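PDB 5G0A: transaminase from Bacillus megaterium, which probably catalyses the pyridoxal-5'-phosphate-dependent, S-selective transfer of amino groups between amines and carbonyl compounds, as a class-III aminotransferase. Local coordinates for residues Glu109-Lys114 against Val289-Ile294; Val231-Thr236 against Leu265-Glu270. All blocks are in the same frame, centred on the assembly; numbering follows the deposited sequence.

How the contacts relate
Both contacts belong to the seven-stranded mixed sheet of the PLP-dependent aminotransferase fold, and their centres lie about 12 Å apart. Along the chain contact 2 is nested within the loop that contact 1 closes: 109-114 comes first, then 231-236 and 265-270, and 289-294 last. Neighbouring strands 265-269 and 293-296 bring the contacts together through probable hydrogen bonds, from Trp266 N to Asp292 OD2 and from Asn268 N to Ile293 O. Contact 2 pairs parallel strands, one ending at Asp269 beside PLP; contact 1 packs the entries to edge strand 112-118 and strand 293-296, which flank strand 308-313. One sheet thus links its edge to the cofactor site.

Contact 1: Glu109-Lys114 against Val289-Ile294; sequences EDWPGK and VQPDII
Trp111 lies across Pro291 where strands 112-118 and 293-296 begin in the mixed sheet of the class-III aminotransferase fold. The apolar part is a CH-pi contact: Pro291 CD stands 4.0 Å from the centroid of the five-membered ring of Trp111, over its face. With CG between the backbone N and the carbonyl carbon (chi1 81°), the indole is turned over Pro291. Pro291 O sits over one face and Pro112 CG over the opposite one, both offset toward the rim, so the ring is sandwiched between two prolines. Its far rim meets Ile294, where CG1 approaches Trp111 CH2 in the ring plane at 4.0 Å.

The polar part centres on Gln290, whose extended chain brings OE1 to the indole edge and lets it accept a hydrogen bond from Trp111 N at 3.3 Å. Its amide also stacks on the carboxylate of Glu109, the planes 9° apart. Trp111 NE1 makes a weak bond to Glu109 OE1, and both atoms also bond Tyr284. With an alanine in place of Trp111, Pro291 and Ile294 would probably face a gap.

One water joins Asp110 N to Gln290 NE2; another donates to Glu109 OE2 and to Val289 O, each 2.8 Å from the water oxygen.

Contact 2: Val231-Thr236 against Leu265-Glu270; sequences VAAVIT and LWINDE. Unlike the reference sequence in segment 265-270: Asn268 (reference Thr). With PLP (pyridoxal-5'-phosphate), chain K.
Thr236 and Trp266 meet on one face of a parallel strand pair that forms part of a beta-alpha-beta unit, strand 231-236 returning through helix 251-262 to strand 265-269. Five backbone hydrogen bonds join the strands, from Leu265 N to Ala232 O at the start to Asp269 N to Thr236 O at the end, and the strand directions differ by 29°.

The close-set part is polar. Thr236 OG1 is gripped twice: it accepts a hydrogen bond from Trp266 NE1 at 2.8 Å, nearly straight (171°), the hydroxyl lying in the indole plane, and it donates to Asn268 OD1 at 2.7 Å, in the carbonyl plane and on a lone pair. A chi1 of 61°, with OG1 between the backbone N and the carbonyl carbon, sets this buried oxygen between its donor and its acceptor. Asn268 differs from the reference threonine.

The face of Ala233, Ile235, Leu265 and Ile267 is apolar and held by ordinary van der Waals contact, less directed than the hydroxyl site, although no side of this buried pair opens to solvent. Ala233 CB touches Ile267 CD1 at 3.8 Å, and Ile235 CG1 meets Ile267 CG2 at 3.9 Å. Leu265 on this face packs against helix 121-136.

At the end of its strand, Asp269 takes the chain into the cofactor pocket. Its carboxylate is also bonded by His149, and Thr330 of the second subunit bonds PLP. As is characteristic of fold-type I PLP enzymes, the aspartate sits beside the pyridine nitrogen, with Asp269 OD2 2.8 Å from PLP N1.

Contact 1: Glu109-Lys114 against Val289-Ile294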
ATOM      1  N   GLU B 109      -7.746 -36.082 -14.990  1.00 26.63           N
ATOM      2  CA  GLU B 109      -6.764 -35.437 -14.096  1.00 28.32           C
ATOM      3  C   GLU B 109      -7.296 -35.467 -12.682  1.00 28.05           C
ATOM      4  O   GLU B 109      -8.509 -35.337 -12.469  1.00 30.23           O
ATOM      5  CB  GLU B 109      -6.481 -33.996 -14.563  1.00 27.87           C
ATOM      6  CG  GLU B 109      -5.921 -33.919 -15.972  1.00 28.03           C
ATOM      7  CD  GLU B 109      -5.579 -32.506 -16.429  1.00 28.08           C
ATOM      8  OE1 GLU B 109      -5.758 -31.542 -15.635  1.00 27.10           O
ATOM      9  OE2 GLU B 109      -5.127 -32.359 -17.588  1.00 28.20           O
ATOM     10  N   ASP B 110      -6.402 -35.635 -11.701  1.00 26.76           N
ATOM     11  CA  ASP B 110      -6.836 -35.761 -10.313  1.00 30.13           C
ATOM     12  C   ASP B 110      -6.822 -34.464  -9.489  1.00 28.40           C
ATOM     13  O   ASP B 110      -7.357 -34.443  -8.387  1.00 30.78           O
ATOM     14  CB  ASP B 110      -6.033 -36.857  -9.588  1.00 35.17           C
ATOM     15  CG  ASP B 110      -6.435 -38.256 -10.025  1.00 40.39           C
ATOM     16  OD1 ASP B 110      -7.446 -38.393 -10.739  1.00 43.24           O
ATOM     17  OD2 ASP B 110      -5.748 -39.221  -9.638  1.00 48.06           O
ATOM     18  N   TRP B 111      -6.229 -33.412 -10.029  1.00 28.81           N
ATOM     19  CA  TRP B 111      -6.138 -32.137  -9.276  1.00 28.40           C
ATOM     20  C   TRP B 111      -7.495 -31.456  -9.034  1.00 26.62           C
ATOM     21  O   TRP B 111      -7.685 -30.868  -7.976  1.00 26.15           O
ATOM     22  CB  TRP B 111      -5.146 -31.162  -9.917  1.00 28.10           C
ATOM     23  CG  TRP B 111      -5.658 -30.344 -11.107  1.00 28.12           C
ATOM     24  CD1 TRP B 111      -5.600 -30.693 -12.434  1.00 27.40           C
ATOM     25  CD2 TRP B 111      -6.267 -29.037 -11.070  1.00 29.41           C
ATOM     26  NE1 TRP B 111      -6.149 -29.706 -13.213  1.00 28.67           N
ATOM     27  CE2 TRP B 111      -6.574 -28.678 -12.414  1.00 29.27           C
ATOM     28  CE3 TRP B 111      -6.618 -28.162 -10.041  1.00 25.71           C
ATOM     29  CZ2 TRP B 111      -7.193 -27.460 -12.749  1.00 29.24           C
ATOM     30  CZ3 TRP B 111      -7.215 -26.937 -10.371  1.00 26.62           C
ATOM     31  CH2 TRP B 111      -7.498 -26.601 -11.711  1.00 27.50           C
ATOM     32  N   PRO B 112      -8.463 -31.580  -9.975  1.00 26.94           N
ATOM     33  CA  PRO B 112      -9.642 -30.709  -9.764  1.00 26.99           C
ATOM     34  C   PRO B 112     -10.500 -31.031  -8.557  1.00 26.86           C
ATOM     35  O   PRO B 112     -10.837 -32.209  -8.319  1.00 26.26           O
ATOM     36  CB  PRO B 112     -10.452 -30.886 -11.063  1.00 25.12           C
ATOM     37  CG  PRO B 112      -9.455 -31.344 -12.071  1.00 25.46           C
ATOM     38  CD  PRO B 112      -8.479 -32.193 -11.316  1.00 27.54           C
ATOM     39  N   GLY B 113     -10.868 -29.976  -7.811  1.00 25.26           N
ATOM     40  CA  GLY B 113     -11.680 -30.125  -6.612  1.00 25.75           C
ATOM     41  C   GLY B 113     -13.064 -29.513  -6.714  1.00 26.73           C
ATOM     42  O   GLY B 113     -14.079 -30.229  -6.764  1.00 25.16           O
ATOM     43  N   LYS B 114     -13.118 -28.172  -6.692  1.00 24.40           N
ATOM     44  CA  LYS B 114     -14.391 -27.466  -6.701  1.00 23.89           C
ATOM     45  C   LYS B 114     -14.335 -26.191  -7.566  1.00 24.26           C
ATOM     46  O   LYS B 114     -13.286 -25.617  -7.762  1.00 23.20           O
ATOM     47  CB  LYS B 114     -14.791 -27.074  -5.275  1.00 24.43           C
ATOM     48  CG  LYS B 114     -15.374 -28.201  -4.432  1.00 24.01           C
ATOM     49  CD  LYS B 114     -15.946 -27.647  -3.143  1.00 24.61           C
ATOM     50  CE  LYS B 114     -16.940 -28.606  -2.487  1.00 24.81           C
ATOM     51  NZ  LYS B 114     -17.651 -27.864  -1.406  1.00 24.95           N
ATOM     52  N   VAL B 289       1.524 -31.028 -17.138  1.00 30.55           N
ATOM     53  CA  VAL B 289       1.470 -30.633 -15.739  1.00 31.05           C
ATOM     54  C   VAL B 289       0.051 -30.292 -15.306  1.00 30.54           C
ATOM     55  O   VAL B 289      -0.879 -30.270 -16.115  1.00 29.68           O
ATOM     56  CB  VAL B 289       2.419 -29.446 -15.414  1.00 32.78           C
ATOM     57  CG1 VAL B 289       3.873 -29.888 -15.460  1.00 36.06           C
ATOM     58  CG2 VAL B 289       2.178 -28.255 -16.351  1.00 35.45           C
ATOM     59  N   GLN B 290      -0.116 -30.071 -14.010  1.00 28.57           N
ATOM     60  CA  GLN B 290      -1.421 -29.751 -13.458  1.00 27.89           C
ATOM     61  C   GLN B 290      -1.213 -28.582 -12.494  1.00 27.88           C
ATOM     62  O   GLN B 290      -0.281 -28.606 -11.673  1.00 27.97           O
ATOM     63  CB  GLN B 290      -2.037 -30.969 -12.758  1.00 29.78           C
ATOM     64  CG  GLN B 290      -2.488 -32.046 -13.764  1.00 30.18           C
ATOM     65  CD  GLN B 290      -3.085 -33.305 -13.144  1.00 30.90           C
ATOM     66  OE1 GLN B 290      -3.690 -33.277 -12.078  1.00 30.73           O
ATOM     67  NE2 GLN B 290      -2.931 -34.432 -13.849  1.00 33.41           N
ATOM     68  N   PRO B 291      -2.055 -27.550 -12.606  1.00 26.29           N
ATOM     69  CA  PRO B 291      -1.962 -26.394 -11.715  1.00 24.97           C
ATOM     70  C   PRO B 291      -2.696 -26.622 -10.394  1.00 25.11           C
ATOM     71  O   PRO B 291      -3.312 -27.682 -10.185  1.00 25.21           O
ATOM     72  CB  PRO B 291      -2.672 -25.290 -12.527  1.00 26.22           C
ATOM     73  CG  PRO B 291      -3.761 -26.062 -13.252  1.00 27.27           C
ATOM     74  CD  PRO B 291      -3.134 -27.391 -13.614  1.00 26.77           C
ATOM     75  N   ASP B 292      -2.638 -25.621  -9.500  1.00 22.41           N
ATOM     76  CA  ASP B 292      -3.390 -25.659  -8.250  1.00 23.68           C
ATOM     77  C   ASP B 292      -4.753 -24.985  -8.398  1.00 21.54           C
ATOM     78  O   ASP B 292      -5.715 -25.331  -7.713  1.00 23.22           O
ATOM     79  CB  ASP B 292      -2.591 -24.942  -7.148  1.00 23.23           C
ATOM     80  CG  ASP B 292      -1.282 -25.656  -6.836  1.00 26.19           C
ATOM     81  OD1 ASP B 292      -1.344 -26.730  -6.195  1.00 28.82           O
ATOM     82  OD2 ASP B 292      -0.220 -25.162  -7.236  1.00 24.53           O
ATOM     83  N   ILE B 293      -4.791 -23.993  -9.278  1.00 21.90           N
ATOM     84  CA  ILE B 293      -6.011 -23.200  -9.526  1.00 22.16           C
ATOM     85  C   ILE B 293      -5.991 -22.783 -10.985  1.00 21.28           C
ATOM     86  O   ILE B 293      -4.921 -22.436 -11.521  1.00 22.63           O
ATOM     87  CB  ILE B 293      -6.029 -21.880  -8.673  1.00 22.64           C
ATOM     88  CG1 ILE B 293      -6.022 -22.179  -7.176  1.00 23.90           C
ATOM     89  CG2 ILE B 293      -7.227 -21.008  -9.036  1.00 23.60           C
ATOM     90  CD1 ILE B 293      -5.787 -20.950  -6.290  1.00 22.42           C
ATOM     91  N   ILE B 294      -7.155 -22.836 -11.650  1.00 21.74           N
ATOM     92  CA  ILE B 294      -7.316 -22.122 -12.931  1.00 20.69           C
ATOM     93  C   ILE B 294      -8.477 -21.133 -12.900  1.00 20.14           C
ATOM     94  O   ILE B 294      -9.429 -21.297 -12.133  1.00 21.23           O
ATOM     95  CB  ILE B 294      -7.461 -23.030 -14.190  1.00 21.56           C
ATOM     96  CG1 ILE B 294      -8.811 -23.787 -14.200  1.00 22.51           C
ATOM     97  CG2 ILE B 294      -6.190 -23.907 -14.355  1.00 22.78           C
ATOM     98  CD1 ILE B 294      -9.018 -24.593 -15.494  1.00 23.48           C
TER
HETATM   99  O   HOH W   1      -2.382 -31.982 -17.764  1.00 38.76           O
HETATM  100  O   HOH W   2      -3.847 -36.875 -12.455  1.00 38.20           O

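Contact 2: Val231-Thr236 against Leu265-Glu270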
ATOM      1  N   VAL B 231       4.929 -15.664  -0.021  1.00 22.73           N
ATOM      2  CA  VAL B 231       4.478 -15.723  -1.416  1.00 21.94           C
ATOM      3  C   VAL B 231       3.376 -16.799  -1.534  1.00 23.01           C
ATOM      4  O   VAL B 231       3.636 -17.982  -1.403  1.00 23.04           O
ATOM      5  CB  VAL B 231       5.625 -15.983  -2.430  1.00 23.11           C
ATOM      6  CG1 VAL B 231       5.078 -16.105  -3.857  1.00 22.79           C
ATOM      7  CG2 VAL B 231       6.662 -14.853  -2.383  1.00 23.76           C
ATOM      8  N   ALA B 232       2.148 -16.364  -1.783  1.00 21.51           N
ATOM      9  CA  ALA B 232       1.014 -17.285  -1.991  1.00 20.84           C
ATOM     10  C   ALA B 232       1.098 -18.116  -3.264  1.00 22.70           C
ATOM     11  O   ALA B 232       0.783 -19.298  -3.235  1.00 23.56           O
ATOM     12  CB  ALA B 232      -0.321 -16.510  -1.986  1.00 20.37           C
ATOM     13  N   ALA B 233       1.450 -17.470  -4.378  1.00 22.39           N
ATOM     14  CA  ALA B 233       1.230 -18.020  -5.713  1.00 23.06           C
ATOM     15  C   ALA B 233       2.042 -17.295  -6.771  1.00 23.28           C
ATOM     16  O   ALA B 233       2.416 -16.120  -6.615  1.00 24.25           O
ATOM     17  CB  ALA B 233      -0.270 -17.963  -6.069  1.00 22.67           C
ATOM     18  N   VAL B 234       2.299 -18.014  -7.858  1.00 22.12           N
ATOM     19  CA  VAL B 234       2.723 -17.432  -9.109  1.00 21.68           C
ATOM     20  C   VAL B 234       1.521 -17.594 -10.035  1.00 21.82           C
ATOM     21  O   VAL B 234       0.942 -18.682 -10.116  1.00 22.65           O
ATOM     22  CB  VAL B 234       3.920 -18.212  -9.709  1.00 23.43           C
ATOM     23  CG1 VAL B 234       4.296 -17.609 -11.055  1.00 22.81           C
ATOM     24  CG2 VAL B 234       5.127 -18.135  -8.767  1.00 23.29           C
ATOM     25  N   ILE B 235       1.134 -16.515 -10.702  1.00 20.39           N
ATOM     26  CA  ILE B 235       0.072 -16.574 -11.713  1.00 21.87           C
ATOM     27  C   ILE B 235       0.675 -16.437 -13.102  1.00 21.83           C
ATOM     28  O   ILE B 235       1.529 -15.593 -13.315  1.00 22.67           O
ATOM     29  CB  ILE B 235      -1.032 -15.513 -11.454  1.00 20.67           C
ATOM     30  CG1 ILE B 235      -2.208 -15.749 -12.416  1.00 22.83           C
ATOM     31  CG2 ILE B 235      -0.484 -14.062 -11.487  1.00 22.09           C
ATOM     32  CD1 ILE B 235      -3.449 -14.958 -12.043  1.00 22.78           C
ATOM     33  N   THR B 236       0.209 -17.260 -14.052  1.00 21.52           N
ATOM     34  CA  THR B 236       0.755 -17.281 -15.401  1.00 22.72           C
ATOM     35  C   THR B 236      -0.366 -17.325 -16.439  1.00 23.45           C
ATOM     36  O   THR B 236      -1.529 -17.530 -16.094  1.00 24.01           O
ATOM     37  CB  THR B 236       1.630 -18.538 -15.655  1.00 24.39           C
ATOM     38  OG1 THR B 236       0.828 -19.718 -15.505  1.00 24.97           O
ATOM     39  CG2 THR B 236       2.833 -18.586 -14.688  1.00 23.95           C
ATOM     40  N   LEU B 265       1.741 -21.815  -4.504  1.00 22.86           N
ATOM     41  CA  LEU B 265       0.733 -22.238  -5.470  1.00 21.87           C
ATOM     42  C   LEU B 265       1.042 -21.773  -6.900  1.00 22.72           C
ATOM     43  O   LEU B 265       1.717 -20.766  -7.118  1.00 23.88           O
ATOM     44  CB  LEU B 265      -0.665 -21.753  -5.038  1.00 22.00           C
ATOM     45  CG  LEU B 265      -1.222 -22.252  -3.713  1.00 23.70           C
ATOM     46  CD1 LEU B 265      -2.560 -21.558  -3.416  1.00 23.82           C
ATOM     47  CD2 LEU B 265      -1.367 -23.792  -3.690  1.00 24.02           C
ATOM     48  N   TRP B 266       0.541 -22.538  -7.879  1.00 22.57           N
ATOM     49  CA  TRP B 266       0.550 -22.129  -9.266  1.00 22.98           C
ATOM     50  C   TRP B 266      -0.881 -21.940  -9.776  1.00 23.38           C
ATOM     51  O   TRP B 266      -1.684 -22.881  -9.805  1.00 22.37           O
ATOM     52  CB  TRP B 266       1.345 -23.135 -10.163  1.00 22.85           C
ATOM     53  CG  TRP B 266       1.243 -22.837 -11.630  1.00 23.44           C
ATOM     54  CD1 TRP B 266       1.270 -21.598 -12.228  1.00 23.59           C
ATOM     55  CD2 TRP B 266       1.112 -23.788 -12.698  1.00 23.89           C
ATOM     56  NE1 TRP B 266       1.135 -21.725 -13.590  1.00 23.37           N
ATOM     57  CE2 TRP B 266       1.043 -23.053 -13.905  1.00 22.89           C
ATOM     58  CE3 TRP B 266       1.048 -25.199 -12.755  1.00 23.70           C
ATOM     59  CZ2 TRP B 266       0.896 -23.671 -15.154  1.00 23.46           C
ATOM     60  CZ3 TRP B 266       0.906 -25.801 -14.005  1.00 22.14           C
ATOM     61  CH2 TRP B 266       0.827 -25.042 -15.178  1.00 22.99           C
ATOM     62  N   ILE B 267      -1.207 -20.693 -10.102  1.00 22.13           N
ATOM     63  CA  ILE B 267      -2.487 -20.359 -10.722  1.00 21.45           C
ATOM     64  C   ILE B 267      -2.210 -20.226 -12.203  1.00 22.74           C
ATOM     65  O   ILE B 267      -1.416 -19.384 -12.620  1.00 23.85           O
ATOM     66  CB  ILE B 267      -3.030 -18.987 -10.220  1.00 21.76           C
ATOM     67  CG1 ILE B 267      -3.199 -18.989  -8.688  1.00 22.58           C
ATOM     68  CG2 ILE B 267      -4.339 -18.660 -10.976  1.00 21.67           C
ATOM     69  CD1 ILE B 267      -3.478 -17.591  -8.095  1.00 24.69           C
ATOM     70  N   ASN B 268      -2.860 -21.046 -13.033  1.00 21.56           N
ATOM     71  CA  ASN B 268      -2.815 -20.732 -14.457  1.00 22.11           C
ATOM     72  C   ASN B 268      -4.115 -20.091 -14.930  1.00 23.09           C
ATOM     73  O   ASN B 268      -5.194 -20.605 -14.664  1.00 22.95           O
ATOM     74  CB  ASN B 268      -2.458 -21.927 -15.360  1.00 23.89           C
ATOM     75  CG  ASN B 268      -2.154 -21.479 -16.766  1.00 24.18           C
ATOM     76  OD1 ASN B 268      -1.261 -20.636 -16.993  1.00 24.98           O
ATOM     77  ND2 ASN B 268      -2.923 -21.989 -17.729  1.00 24.70           N
ATOM     78  N   ASP B 269      -3.968 -18.944 -15.582  1.00 21.61           N
ATOM     79  CA  ASP B 269      -5.098 -18.162 -16.062  1.00 22.10           C
ATOM     80  C   ASP B 269      -5.501 -18.697 -17.432  1.00 23.04           C
ATOM     81  O   ASP B 269      -4.780 -18.497 -18.417  1.00 23.18           O
ATOM     82  CB  ASP B 269      -4.685 -16.679 -16.149  1.00 22.88           C
ATOM     83  CG  ASP B 269      -5.863 -15.752 -16.488  1.00 24.24           C
ATOM     84  OD1 ASP B 269      -6.935 -16.248 -16.902  1.00 23.07           O
ATOM     85  OD2 ASP B 269      -5.696 -14.524 -16.319  1.00 22.86           O
ATOM     86  N   GLU B 270      -6.637 -19.400 -17.469  1.00 21.86           N
ATOM     87  CA  GLU B 270      -7.141 -20.013 -18.697  1.00 21.96           C
ATOM     88  C   GLU B 270      -8.296 -19.237 -19.293  1.00 22.90           C
ATOM     89  O   GLU B 270      -9.064 -19.792 -20.073  1.00 23.60           O
ATOM     90  CB  GLU B 270      -7.639 -21.434 -18.406  1.00 21.90           C
ATOM     91  CG  GLU B 270      -6.553 -22.486 -18.122  1.00 23.42           C
ATOM     92  CD  GLU B 270      -5.779 -22.919 -19.369  1.00 24.13           C
ATOM     93  OE1 GLU B 270      -6.275 -22.748 -20.513  1.00 23.35           O
ATOM     94  OE2 GLU B 270      -4.658 -23.455 -19.212  1.00 24.51           O
TER
HETATM   95  N1  PLP K1298      -7.336 -13.134 -18.119  1.00 22.01           N
HETATM   96  C2  PLP K1298      -6.961 -13.312 -19.408  1.00 23.29           C
HETATM   97  C2A PLP K1298      -5.748 -14.158 -19.730  1.00 24.59           C
HETATM   98  C3  PLP K1298      -7.786 -12.747 -20.502  1.00 25.42           C
HETATM   99  O3  PLP K1298      -7.481 -12.933 -21.794  1.00 27.98           O
HETATM  100  C4  PLP K1298      -8.977 -11.959 -20.151  1.00 25.67           C
HETATM  101  C4A PLP K1298      -9.877 -11.395 -21.251  1.00 30.20           C
HETATM  102  C5  PLP K1298      -9.241 -11.805 -18.700  1.00 23.64           C
HETATM  103  C6  PLP K1298      -8.391 -12.380 -17.766  1.00 23.42           C
HETATM  104  C5A PLP K1298     -10.396 -10.963 -18.179  1.00 24.74           C
HETATM  105  O4P PLP K1298     -11.667 -11.424 -18.589  1.00 24.58           O
HETATM  106  P   PLP K1298     -12.874 -10.346 -18.619  1.00 23.59           P
HETATM  107  O1P PLP K1298     -14.034 -11.263 -18.898  1.00 23.94           O
HETATM  108  O2P PLP K1298     -12.949  -9.627 -17.284  1.00 23.11           O
HETATM  109  O3P PLP K1298     -12.554  -9.411 -19.755  1.00 23.96           O